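Local coordinates for M32 carboxypeptidase (Chitinophagaceae bacterium, PDB 7A03), which probably removes amino acids one at a time from the C-terminal end of peptides as a metal-dependent carboxypeptidase of the M32 family, at residues Q19-A22 / D23-A27; G45-G48 / Q49-T52; I51-L54 / S55-H59; E93-D96 / K97-Y101; A103-V106 / A107-S110. One frame throughout, in Å; residues are numbered along the deposited sequence.

Contact 1 of 5, residues Q19-A22 / D23-A27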
loop_
_atom_site.group_PDB
_atom_site.type_symbol
_atom_site.label_atom_id
_atom_site.label_comp_id
_atom_site.label_asym_id
_atom_site.label_seq_id
_atom_site.Cartn_x
_atom_site.Cartn_y
_atom_site.Cartn_z
ATOM N N GLN A 19 24.357 -6.779 -2.143
ATOM C CA GLN A 19 23.709 -8.077 -2.071
ATOM C C GLN A 19 23.863 -8.694 -0.688
ATOM O O GLN A 19 22.941 -9.353 -0.206
ATOM C CB GLN A 19 24.184 -8.956 -3.225
ATOM C CG GLN A 19 23.670 -8.367 -4.547
ATOM C CD GLN A 19 23.913 -9.243 -5.749
ATOM O OE1 GLN A 19 24.862 -10.026 -5.788
ATOM N NE2 GLN A 19 23.054 -9.100 -6.760
ATOM N N LYS A 20 24.982 -8.420 -0.006
ATOM C CA LYS A 20 25.123 -8.847 1.388
ATOM C C LYS A 20 24.084 -8.164 2.279
ATOM O O LYS A 20 23.398 -8.816 3.092
ATOM C CB LYS A 20 26.545 -8.523 1.855
ATOM C CG LYS A 20 26.827 -8.805 3.325
ATOM C CD LYS A 20 28.283 -8.493 3.625
ATOM C CE LYS A 20 28.554 -8.530 5.115
ATOM N NZ LYS A 20 29.970 -8.157 5.402
ATOM N N ILE A 21 23.928 -6.841 2.108
ATOM C CA ILE A 21 22.904 -6.118 2.860
ATOM C C ILE A 21 21.528 -6.712 2.590
ATOM O O ILE A 21 20.717 -6.901 3.506
ATOM C CB ILE A 21 22.947 -4.620 2.509
ATOM C CG1 ILE A 21 24.226 -3.973 3.043
ATOM C CG2 ILE A 21 21.716 -3.894 3.052
ATOM C CD1 ILE A 21 24.556 -2.679 2.333
ATOM N N ALA A 22 21.235 -6.992 1.320
ATOM C CA ALA A 22 19.936 -7.549 0.967
ATOM C C ALA A 22 19.733 -8.925 1.588
ATOM O O ALA A 22 18.617 -9.273 1.984
ATOM C CB ALA A 22 19.782 -7.615 -0.555
ATOM N N ASP A 23 20.796 -9.734 1.664
ATOM C CA ASP A 23 20.685 -11.032 2.326
ATOM C C ASP A 23 20.256 -10.868 3.774
ATOM O O ASP A 23 19.378 -11.599 4.260
ATOM C CB ASP A 23 22.022 -11.774 2.278
ATOM C CG ASP A 23 22.353 -12.304 0.913
ATOM O OD1 ASP A 23 21.441 -12.373 0.054
ATOM O OD2 ASP A 23 23.522 -12.666 0.683
ATOM N N VAL A 24 20.877 -9.920 4.486
ATOM C CA VAL A 24 20.462 -9.672 5.868
ATOM C C VAL A 24 19.015 -9.194 5.933
ATOM O O VAL A 24 18.234 -9.634 6.789
ATOM C CB VAL A 24 21.415 -8.689 6.570
ATOM C CG1 VAL A 24 20.987 -8.514 8.017
ATOM C CG2 VAL A 24 22.858 -9.194 6.500
ATOM N N ARG A 25 18.636 -8.265 5.051
ATOM C CA ARG A 25 17.283 -7.714 5.122
ATOM C C ARG A 25 16.237 -8.772 4.790
ATOM O O ARG A 25 15.168 -8.824 5.406
ATOM C CB ARG A 25 17.161 -6.486 4.214
ATOM C CG ARG A 25 18.034 -5.324 4.667
ATOM C CD ARG A 25 17.452 -3.957 4.330
ATOM N NE ARG A 25 18.359 -2.891 4.765
ATOM C CZ ARG A 25 18.351 -2.345 5.980
ATOM N NH1 ARG A 25 17.479 -2.755 6.894
ATOM N NH2 ARG A 25 19.220 -1.384 6.287
ATOM N N ASN A 26 16.556 -9.669 3.863
ATOM C CA ASN A 26 15.619 -10.736 3.553
ATOM C C ASN A 26 15.567 -11.780 4.664
ATOM O O ASN A 26 14.505 -12.364 4.902
ATOM C CB ASN A 26 15.961 -11.348 2.199
ATOM C CG ASN A 26 15.553 -10.437 1.062
ATOM O OD1 ASN A 26 14.403 -9.970 1.015
ATOM N ND2 ASN A 26 16.479 -10.161 0.156
ATOM N N ALA A 27 16.678 -12.004 5.380
ATOM C CA ALA A 27 16.602 -12.855 6.566
ATOM C C ALA A 27 15.658 -12.252 7.595
ATOM O O ALA A 27 14.853 -12.960 8.215
ATOM C CB ALA A 27 18.000 -13.036 7.173
#

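Contact 2 of 5, residues G45-G48 / Q49-T52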
loop_
_atom_site.group_PDB
_atom_site.type_symbol
_atom_site.label_atom_id
_atom_site.label_comp_id
_atom_site.label_asym_id
_atom_site.label_seq_id
_atom_site.Cartn_x
_atom_site.Cartn_y
_atom_site.Cartn_z
ATOM N N GLY A 45 9.431 -12.767 22.468
ATOM C CA GLY A 45 10.473 -11.879 22.964
ATOM C C GLY A 45 11.802 -12.148 22.291
ATOM O O GLY A 45 12.475 -11.224 21.795
ATOM N N PHE A 46 12.177 -13.432 22.201
ATOM C CA PHE A 46 13.469 -13.698 21.592
ATOM C C PHE A 46 13.427 -13.355 20.115
ATOM O O PHE A 46 14.433 -12.884 19.563
ATOM C CB PHE A 46 13.883 -15.163 21.791
ATOM C CG PHE A 46 14.612 -15.413 23.076
ATOM C CD1 PHE A 46 15.911 -14.978 23.245
ATOM C CD2 PHE A 46 13.981 -16.071 24.126
ATOM C CE1 PHE A 46 16.601 -15.206 24.427
ATOM C CE2 PHE A 46 14.649 -16.303 25.322
ATOM C CZ PHE A 46 15.975 -15.870 25.473
ATOM N N ARG A 47 12.258 -13.535 19.479
ATOM C CA ARG A 47 12.176 -13.229 18.062
ATOM C C ARG A 47 12.372 -11.739 17.838
ATOM O O ARG A 47 13.124 -11.345 16.934
ATOM C CB ARG A 47 10.850 -13.727 17.475
ATOM C CG ARG A 47 10.564 -13.219 16.034
ATOM C CD ARG A 47 11.616 -13.659 15.026
ATOM N NE ARG A 47 11.785 -15.099 15.098
ATOM C CZ ARG A 47 10.958 -15.966 14.529
ATOM N NH1 ARG A 47 9.920 -15.550 13.785
ATOM N NH2 ARG A 47 11.167 -17.260 14.714
ATOM N N GLY A 48 11.814 -10.912 18.731
ATOM C CA GLY A 48 12.010 -9.479 18.572
ATOM C C GLY A 48 13.471 -9.115 18.712
ATOM O O GLY A 48 14.032 -8.357 17.897
ATOM N N GLN A 49 14.130 -9.731 19.693
ATOM C CA GLN A 49 15.534 -9.455 19.916
ATOM C C GLN A 49 16.337 -9.838 18.689
ATOM O O GLN A 49 17.212 -9.080 18.239
ATOM C CB GLN A 49 15.991 -10.260 21.127
ATOM C CG GLN A 49 17.443 -10.138 21.463
ATOM C CD GLN A 49 17.783 -10.893 22.722
ATOM O OE1 GLN A 49 17.375 -10.503 23.819
ATOM N NE2 GLN A 49 18.515 -11.993 22.575
ATOM N N GLN A 50 15.990 -10.972 18.079
ATOM C CA GLN A 50 16.790 -11.431 16.958
ATOM C C GLN A 50 16.600 -10.511 15.766
ATOM O O GLN A 50 17.582 -10.138 15.112
ATOM C CB GLN A 50 16.480 -12.897 16.659
ATOM C CG GLN A 50 17.036 -13.817 17.746
ATOM C CD GLN A 50 16.350 -15.169 17.825
ATOM O OE1 GLN A 50 15.520 -15.506 16.988
ATOM N NE2 GLN A 50 16.686 -15.947 18.860
ATOM N N ILE A 51 15.362 -10.050 15.544
ATOM C CA ILE A 51 15.139 -9.122 14.441
ATOM C C ILE A 51 15.927 -7.839 14.675
ATOM O O ILE A 51 16.611 -7.345 13.762
ATOM C CB ILE A 51 13.637 -8.862 14.237
ATOM C CG1 ILE A 51 12.981 -10.106 13.618
ATOM C CG2 ILE A 51 13.454 -7.590 13.361
ATOM C CD1 ILE A 51 11.446 -10.131 13.693
ATOM N N THR A 52 15.940 -7.351 15.927
ATOM C CA THR A 52 16.641 -6.102 16.215
ATOM C C THR A 52 18.128 -6.268 15.960
ATOM O O THR A 52 18.761 -5.417 15.316
ATOM C CB THR A 52 16.351 -5.671 17.653
ATOM O OG1 THR A 52 14.955 -5.360 17.753
ATOM C CG2 THR A 52 17.165 -4.435 18.044
HETATM O O HOH W 1 13.164 -16.777 16.807
#

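Contact 3 of 5, residues I51-L54 / S55-H59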
loop_
_atom_site.group_PDB
_atom_site.type_symbol
_atom_site.label_atom_id
_atom_site.label_comp_id
_atom_site.label_asym_id
_atom_site.label_seq_id
_atom_site.Cartn_x
_atom_site.Cartn_y
_atom_site.Cartn_z
ATOM N N ILE A 51 15.362 -10.050 15.544
ATOM C CA ILE A 51 15.139 -9.122 14.441
ATOM C C ILE A 51 15.927 -7.839 14.675
ATOM O O ILE A 51 16.611 -7.345 13.762
ATOM C CB ILE A 51 13.637 -8.862 14.237
ATOM C CG1 ILE A 51 12.981 -10.106 13.618
ATOM C CG2 ILE A 51 13.454 -7.590 13.361
ATOM C CD1 ILE A 51 11.446 -10.131 13.693
ATOM N N THR A 52 15.940 -7.351 15.927
ATOM C CA THR A 52 16.641 -6.102 16.215
ATOM C C THR A 52 18.128 -6.268 15.960
ATOM O O THR A 52 18.761 -5.417 15.316
ATOM C CB THR A 52 16.351 -5.671 17.653
ATOM O OG1 THR A 52 14.955 -5.360 17.753
ATOM C CG2 THR A 52 17.165 -4.435 18.044
ATOM N N THR A 53 18.690 -7.419 16.346
ATOM C CA THR A 53 20.117 -7.588 16.137
ATOM C C THR A 53 20.440 -7.541 14.652
ATOM O O THR A 53 21.334 -6.793 14.219
ATOM C CB THR A 53 20.565 -8.885 16.806
ATOM O OG1 THR A 53 20.663 -8.622 18.216
ATOM C CG2 THR A 53 21.924 -9.352 16.278
ATOM N N LEU A 54 19.627 -8.228 13.847
ATOM C CA LEU A 54 19.892 -8.244 12.413
ATOM C C LEU A 54 19.681 -6.864 11.810
ATOM O O LEU A 54 20.453 -6.444 10.942
ATOM C CB LEU A 54 19.017 -9.281 11.721
ATOM C CG LEU A 54 19.295 -10.768 11.961
ATOM C CD1 LEU A 54 18.341 -11.568 11.109
ATOM C CD2 LEU A 54 20.713 -11.098 11.579
ATOM N N SER A 55 18.674 -6.131 12.303
ATOM C CA SER A 55 18.406 -4.811 11.748
ATOM C C SER A 55 19.585 -3.898 12.007
ATOM O O SER A 55 20.031 -3.171 11.099
ATOM C CB SER A 55 17.116 -4.232 12.332
ATOM O OG SER A 55 15.991 -5.039 11.994
ATOM N N THR A 56 20.160 -3.995 13.217
ATOM C CA THR A 56 21.312 -3.171 13.531
ATOM C C THR A 56 22.457 -3.523 12.607
ATOM O O THR A 56 23.091 -2.631 12.029
ATOM C CB THR A 56 21.697 -3.339 15.006
ATOM O OG1 THR A 56 20.616 -2.897 15.834
ATOM C CG2 THR A 56 22.938 -2.540 15.346
ATOM N N ILE A 57 22.678 -4.825 12.378
ATOM C CA ILE A 57 23.760 -5.220 11.484
ATOM C C ILE A 57 23.519 -4.660 10.088
ATOM O O ILE A 57 24.433 -4.091 9.470
ATOM C CB ILE A 57 23.925 -6.752 11.482
ATOM C CG1 ILE A 57 24.540 -7.224 12.806
ATOM C CG2 ILE A 57 24.755 -7.218 10.269
ATOM C CD1 ILE A 57 24.409 -8.726 13.024
ATOM N N ALA A 58 22.277 -4.760 9.591
ATOM C CA ALA A 58 22.015 -4.270 8.241
ATOM C C ALA A 58 22.316 -2.790 8.167
ATOM O O ALA A 58 22.918 -2.312 7.193
ATOM C CB ALA A 58 20.566 -4.517 7.844
ATOM N N HIS A 59 21.948 -2.061 9.223
ATOM C CA HIS A 59 22.132 -0.623 9.202
ATOM C C HIS A 59 23.612 -0.294 9.229
ATOM O O HIS A 59 24.079 0.595 8.491
ATOM C CB HIS A 59 21.395 -0.003 10.389
ATOM C CG HIS A 59 21.521 1.486 10.468
ATOM N ND1 HIS A 59 20.673 2.343 9.801
ATOM C CD2 HIS A 59 22.409 2.268 11.126
ATOM C CE1 HIS A 59 21.029 3.591 10.050
ATOM N NE2 HIS A 59 22.078 3.574 10.851
#

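Contact 4 of 5, residues E93-D96 / K97-Y101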
loop_
_atom_site.group_PDB
_atom_site.type_symbol
_atom_site.label_atom_id
_atom_site.label_comp_id
_atom_site.label_asym_id
_atom_site.label_seq_id
_atom_site.Cartn_x
_atom_site.Cartn_y
_atom_site.Cartn_z
ATOM N N GLU A 93 21.712 8.372 -3.221
ATOM C CA GLU A 93 20.648 9.110 -2.540
ATOM C C GLU A 93 20.225 8.413 -1.244
ATOM O O GLU A 93 20.133 9.050 -0.177
ATOM C CB GLU A 93 19.454 9.277 -3.476
ATOM C CG GLU A 93 19.707 10.286 -4.577
ATOM C CD GLU A 93 18.578 10.361 -5.586
ATOM O OE1 GLU A 93 17.484 9.822 -5.308
ATOM O OE2 GLU A 93 18.794 10.955 -6.665
ATOM N N ASP A 94 19.938 7.107 -1.334
ATOM C CA ASP A 94 19.572 6.298 -0.170
ATOM C C ASP A 94 20.624 6.410 0.929
ATOM O O ASP A 94 20.292 6.490 2.115
ATOM C CB ASP A 94 19.428 4.822 -0.580
ATOM C CG ASP A 94 18.257 4.562 -1.537
ATOM O OD1 ASP A 94 17.388 5.437 -1.690
ATOM O OD2 ASP A 94 18.206 3.456 -2.137
ATOM N N TYR A 95 21.901 6.417 0.542
ATOM C CA TYR A 95 22.994 6.426 1.506
ATOM C C TYR A 95 23.124 7.786 2.175
ATOM O O TYR A 95 23.275 7.864 3.401
ATOM C CB TYR A 95 24.285 6.042 0.782
ATOM C CG TYR A 95 25.537 6.021 1.631
ATOM C CD1 TYR A 95 26.318 7.164 1.793
ATOM C CD2 TYR A 95 25.955 4.845 2.244
ATOM C CE1 TYR A 95 27.479 7.130 2.560
ATOM C CE2 TYR A 95 27.120 4.809 3.017
ATOM C CZ TYR A 95 27.866 5.950 3.170
ATOM O OH TYR A 95 29.009 5.898 3.929
ATOM N N ASP A 96 23.037 8.870 1.396
ATOM C CA ASP A 96 23.272 10.206 1.944
ATOM C C ASP A 96 22.128 10.651 2.846
ATOM O O ASP A 96 22.343 11.429 3.799
ATOM C CB ASP A 96 23.471 11.217 0.814
ATOM C CG ASP A 96 24.847 11.131 0.187
ATOM O OD1 ASP A 96 25.781 10.620 0.844
ATOM O OD2 ASP A 96 24.997 11.591 -0.964
ATOM N N LYS A 97 20.913 10.174 2.555
ATOM C CA LYS A 97 19.783 10.473 3.426
ATOM C C LYS A 97 20.131 10.223 4.893
ATOM O O LYS A 97 19.942 11.098 5.747
ATOM C CB LYS A 97 18.572 9.653 2.982
ATOM C CG LYS A 97 17.252 10.248 3.399
ATOM C CD LYS A 97 16.532 9.283 4.313
ATOM C CE LYS A 97 15.689 10.037 5.309
ATOM N NZ LYS A 97 15.008 9.164 6.304
ATOM N N ASN A 98 20.690 9.047 5.194
ATOM C CA ASN A 98 21.086 8.743 6.568
ATOM C C ASN A 98 22.135 9.724 7.082
ATOM O O ASN A 98 22.139 10.080 8.269
ATOM C CB ASN A 98 21.622 7.313 6.653
ATOM C CG ASN A 98 20.594 6.282 6.239
ATOM O OD1 ASN A 98 19.556 6.135 6.879
ATOM N ND2 ASN A 98 20.882 5.555 5.165
ATOM N N LYS A 99 23.044 10.161 6.213
ATOM C CA LYS A 99 24.115 11.034 6.674
ATOM C C LYS A 99 23.625 12.439 6.994
ATOM O O LYS A 99 24.358 13.204 7.629
ATOM C CB LYS A 99 25.269 11.043 5.666
ATOM C CG LYS A 99 25.759 9.641 5.279
ATOM C CD LYS A 99 26.522 8.964 6.420
ATOM C CE LYS A 99 26.775 7.483 6.121
ATOM N NZ LYS A 99 27.635 6.827 7.151
ATOM N N LYS A 100 22.404 12.791 6.585
ATOM C CA LYS A 100 21.865 14.092 6.990
ATOM C C LYS A 100 21.544 14.172 8.491
ATOM O O LYS A 100 21.600 15.264 9.068
ATOM C CB LYS A 100 20.631 14.447 6.153
ATOM C CG LYS A 100 20.956 14.960 4.761
ATOM C CD LYS A 100 19.703 15.030 3.891
ATOM C CE LYS A 100 20.056 15.224 2.421
ATOM N NZ LYS A 100 19.010 14.665 1.516
ATOM N N TYR A 101 21.203 13.058 9.139
ATOM C CA TYR A 101 20.604 13.123 10.482
ATOM C C TYR A 101 21.675 13.232 11.564
ATOM O O TYR A 101 22.619 12.430 11.578
ATOM C CB TYR A 101 19.817 11.862 10.779
ATOM C CG TYR A 101 18.501 11.733 10.062
ATOM C CD1 TYR A 101 18.461 11.464 8.703
ATOM C CD2 TYR A 101 17.292 11.847 10.750
ATOM C CE1 TYR A 101 17.259 11.327 8.043
ATOM C CE2 TYR A 101 16.087 11.706 10.096
ATOM C CZ TYR A 101 16.077 11.451 8.743
ATOM O OH TYR A 101 14.877 11.308 8.090
HETATM O O HOH W 2 23.922 5.222 4.806
#

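Contact 5 of 5, residues A103-V106 / A107-S110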
loop_
_atom_site.group_PDB
_atom_site.type_symbol
_atom_site.label_atom_id
_atom_site.label_comp_id
_atom_site.label_asym_id
_atom_site.label_seq_id
_atom_site.Cartn_x
_atom_site.Cartn_y
_atom_site.Cartn_z
ATOM N N ALA A 103 23.030 12.346 15.232
ATOM C CA ALA A 103 22.822 11.157 16.053
ATOM C C ALA A 103 21.802 11.405 17.164
ATOM O O ALA A 103 20.991 10.519 17.480
ATOM C CB ALA A 103 24.162 10.661 16.616
ATOM N N SER A 104 21.816 12.606 17.756
ATOM C CA SER A 104 20.884 12.915 18.837
ATOM C C SER A 104 19.439 12.867 18.354
ATOM O O SER A 104 18.562 12.355 19.059
ATOM C CB SER A 104 21.203 14.284 19.433
ATOM O OG SER A 104 21.110 15.299 18.456
ATOM N N LEU A 105 19.183 13.359 17.137
ATOM C CA LEU A 105 17.835 13.297 16.574
ATOM C C LEU A 105 17.394 11.859 16.309
ATOM O O LEU A 105 16.246 11.494 16.585
ATOM C CB LEU A 105 17.753 14.130 15.296
ATOM C CG LEU A 105 16.352 14.131 14.669
ATOM C CD1 LEU A 105 15.319 14.633 15.686
ATOM C CD2 LEU A 105 16.335 14.977 13.394
ATOM N N VAL A 106 18.290 11.018 15.777
ATOM C CA VAL A 106 17.959 9.606 15.583
ATOM C C VAL A 106 17.556 8.967 16.908
ATOM O O VAL A 106 16.530 8.279 17.005
ATOM C CB VAL A 106 19.134 8.862 14.921
ATOM C CG1 VAL A 106 18.752 7.415 14.644
ATOM C CG2 VAL A 106 19.568 9.571 13.641
ATOM N N ALA A 107 18.356 9.204 17.958
ATOM C CA ALA A 107 18.039 8.614 19.255
ATOM C C ALA A 107 16.718 9.148 19.807
ATOM O O ALA A 107 15.914 8.380 20.356
ATOM C CB ALA A 107 19.188 8.866 20.234
ATOM N N GLU A 108 16.483 10.457 19.670
ATOM C CA GLU A 108 15.239 11.060 20.151
ATOM C C GLU A 108 14.024 10.486 19.432
ATOM O O GLU A 108 13.005 10.185 20.065
ATOM C CB GLU A 108 15.293 12.575 19.986
ATOM C CG GLU A 108 16.249 13.255 20.953
ATOM C CD GLU A 108 16.590 14.661 20.528
ATOM O OE1 GLU A 108 16.153 15.072 19.433
ATOM O OE2 GLU A 108 17.301 15.356 21.285
ATOM N N ILE A 109 14.118 10.323 18.107
ATOM C CA ILE A 109 13.024 9.734 17.338
ATOM C C ILE A 109 12.759 8.304 17.791
ATOM O O ILE A 109 11.604 7.891 17.941
ATOM C CB ILE A 109 13.306 9.828 15.824
ATOM C CG1 ILE A 109 13.251 11.288 15.354
ATOM C CG2 ILE A 109 12.323 8.962 15.033
ATOM C CD1 ILE A 109 13.468 11.472 13.868
ATOM N N SER A 110 13.822 7.531 18.045
ATOM C CA SER A 110 13.632 6.161 18.511
ATOM C C SER A 110 12.931 6.126 19.872
ATOM O O SER A 110 11.988 5.345 20.087
ATOM C CB SER A 110 14.980 5.430 18.551
ATOM O OG SER A 110 14.834 4.103 19.020
#

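Contact 1 of 5, residues Q19-A22 / D23-A27
Ile21 lies alongside Arg25 one helical turn on, both side chains pointing the same way. The methyl CG2 of Ile21 is the branch that touches, 3.9 Å from Arg25 NE and oblique to the guanidinium. With chi1 at -69° CG1 is anti to the carbonyl carbon, which leaves CG2 anti to the backbone N and towards the next turn. Arg25 CG also comes 3.3 Å from Ile21 O. That oxygen takes the Arg25 N-H at 2.9 Å. Both segments belong to helix 9-37, a long alpha-helix, and the i to i+4 bonds are regular: Asp23 N to Gln19 O is 2.9 Å and Val24 N to Lys20 O is 3.1 Å. Beyond the pair, Ile21 reaches Leu61 and Phe62, and Arg25 reaches Ala58, all on helix 44-62. Another flank of the helix is polar. Gln19 NE2 bonds to the Tyr283 carbonyl, while Asp23 OD1 and Asn26 ND2 both bond to the Tyr283 hydroxyl. Asn26 CG is anti to its own carbonyl carbon, which turns the amide towards Ala22. Its ND2 comes 2.9 Å from Ala22 O, an oxygen that accepts the Asn26 N-H at 2.8 Å.

Contact 2 of 5, residues G45-G48 / Q49-T52
Gly45 meets Gln49 through the backbone: Gln49 N donates to Gly45 O at 3.1 Å. Phe46 comes next, and its ring lies side by side with the Gln49 side chain, pointing the same way. Gln49 NE2 approaches the ring obliquely, 4.0 Å from Phe46 CD1; the amide plane is 76° from that of the ring. Gln49 gets there with CG anti to its backbone N and the chain extended beyond. Gln50 runs back along the helix, with CG 3.3 Å from Phe46 O. The same oxygen accepts the Gln50 N-H. These are the i to i+4 bonds of helix 44-62, an alpha-helix that packs against helix 9-37 before it in the chain. Arg47, Gln50 and Ile51 all reach that helix. The Arg47 chain bends at chi2 and chi3 (61° and 53°) and its CD rests on Ile51 CD1 at 3.8 Å. Arg47 NH1 then forms a salt bridge to Asp34, Gln50 touches Leu31, and Ile51 touches Leu31 and Gln35. A water lies at the edge of the guanidinium, in its plane. It accepts from Arg47 NE at 2.8 Å and donates to Gln50 OE1 at 2.7 Å, so it bridges two side chains whose own polar atoms stay apart. Gly48 closes the segment. Its oxygen takes two bonds from Thr52: one from the N-H, and one from OG1 at 3.1 Å, from above the carbonyl plane.

Contact 3 of 5, residues I51-L54 / S55-H59
Ser55 and Ile51 make the doubled hydrogen bond of this contact. Ile51 O accepts Ser55 N at 2.8 Å and Ser55 OG at 3.0 Å. The two donors differ in direction. The C=O...donor angle is 164° for the N-H, while the hydroxyl comes from above the carbonyl plane, 49° out of it. Ser55 OG is anti to its own carbonyl carbon (chi1 -62°), and this folds it back over the preceding turn. The hydroxyl is thus turned to the backbone. Thr56 has the same first torsion. Its OG1 lies 3.2 Å from Thr52 O, which also accepts the Thr56 N-H, but the hydroxyl bond there is not settled. The remaining backbone bonds run from Ile57 N to Thr53 O and from Ala58 N to Leu54 O.

The apolar contacts are lighter. Thr53 and Ile57 lie side by side, pointing the same way. The Thr53 methyl CG2 meets the Ile57 end carbon CD1 at 4.1 Å. Ile57 CG1 lies 3.5 Å from Thr53 O, and CD1 continues to the Thr53 methyl. Ile51 turns its CG2 branch to Ser55 OG, 3.8 Å away.

Several of the same residues also pack on helix 9-37. Leu54 and Ser55 touch Ile28 there, and Ala58 touches Arg25. The whole is an alpha-helical run in which a serine hydroxyl shares the i-4 carbonyl with its own N-H, as part of the helix pair 9-37 and 44-62.

Contact 4 of 5, residues E93-D96 / K97-Y101
Tyr95 and Lys99 cross obliquely where helix 82-100 nears its C-terminal end. The Lys99 chain bends at chi2 (-72°) and brings CE to the phenol end of the ring. CE lies 3.5 Å from Tyr95 CZ, oblique to the ring. Both polar ends go on to the chain just past helix 44-62: Tyr95 OH bonds to the Ala64 carbonyl and Lys99 NZ to the Thr63 carbonyl. The crossing therefore joins two helix ends.

Asn98 turns back towards Tyr95. A water joins them, donating to Tyr95 O and accepting from Asn98 ND2, each at 3.1 Å. Asn98 also touches Phe62, as Tyr95 does.

The backbone loosens over these residues. Lys97 N still bonds to Glu93 O at 3.1 Å, but Asp96 O takes weak bonds from Lys99 N and Lys100 N. A carbonyl that serves both i+3 and i+4 fits a helix that is ending.

Lys97 leads away from the first segment. Its NZ makes a salt bridge to Glu163, and Asp94 makes one to Arg468. At Tyr101, already in the turn, the Lys97 carbonyl oxygen lies at the ring edge, in plane. Tyr101 OH hydrogen-bonds to Glu146, and it also accepts from Lys97 NZ at 2.8 Å.

Contact 5 of 5, residues A103-V106 / A107-S110
The Glu108 carboxylate is the one flat side-chain group here. Ser104 O lies over one of its faces, 3.4 Å from Glu108 CD. The Leu105 methyl CD1 lies near its plane, beyond OE1 and 3.9 Å from that Glu108 oxygen. The Glu108 and Leu105 side chains cross at about a right angle. Glu108 CG is anti to its own carbonyl carbon (chi1 -71°), and the extended chain then runs back towards Ser104. CG passes 3.1 Å from Ser104 O. That oxygen also takes the Glu108 N-H at 2.9 Å, so the aliphatic part of the glutamate lies against a carbonyl already in use.

Leu105 has a second neighbour in Ile109, one turn on. The two side chains lie at a slant to each other. CD1 of Leu105 meets Ile109 CG1 at 3.9 Å, and Leu105 CG lies 4.0 Å from Ile109 CD1. Leu105 reaches forward because its CG is anti to the backbone N (chi1 -179°). Ile109 CG1 sits 3.2 Å from Leu105 O, beside the bond that this oxygen accepts from Ile109 N. Ala107 N to Ala103 O and Ser110 N to Val106 O, both 3.0 Å, complete four successive i to i+4 bonds of an alpha-helix.

This is the first part of helix 103-126. Leu105 is buried and packs on Leu142 and Val149 of helix 129-150. Glu108 touches Arg138 and Leu142 of that same helix.

How the contacts relate
All five are surface contacts within single alpha-helices. Contacts 1, 3, 4 and 5 each hold one buried residue: Ile21, Ala58, Tyr95 and Leu105. Contact 2 has none. Contacts 2 and 3 share helix 44-62 and overlap at Ile51 and Thr52. Contact 1, on helix 9-37, touches contact 3: Arg25 CZ lies 3.6 Å from Ala58 CB. Contacts 4 and 5 lie on successive helices and meet where Tyr101 CB packs on Val106 CG2 at 3.7 Å. The chemistry follows position. Hydroxyls bond to the backbone in contacts 2 and 3. Contact 4, at a helix end, has weak backbone bonds. Contact 5 rests on an apolar pair, Leu105 and Ile109, and contact 1 turns polar groups to Tyr283.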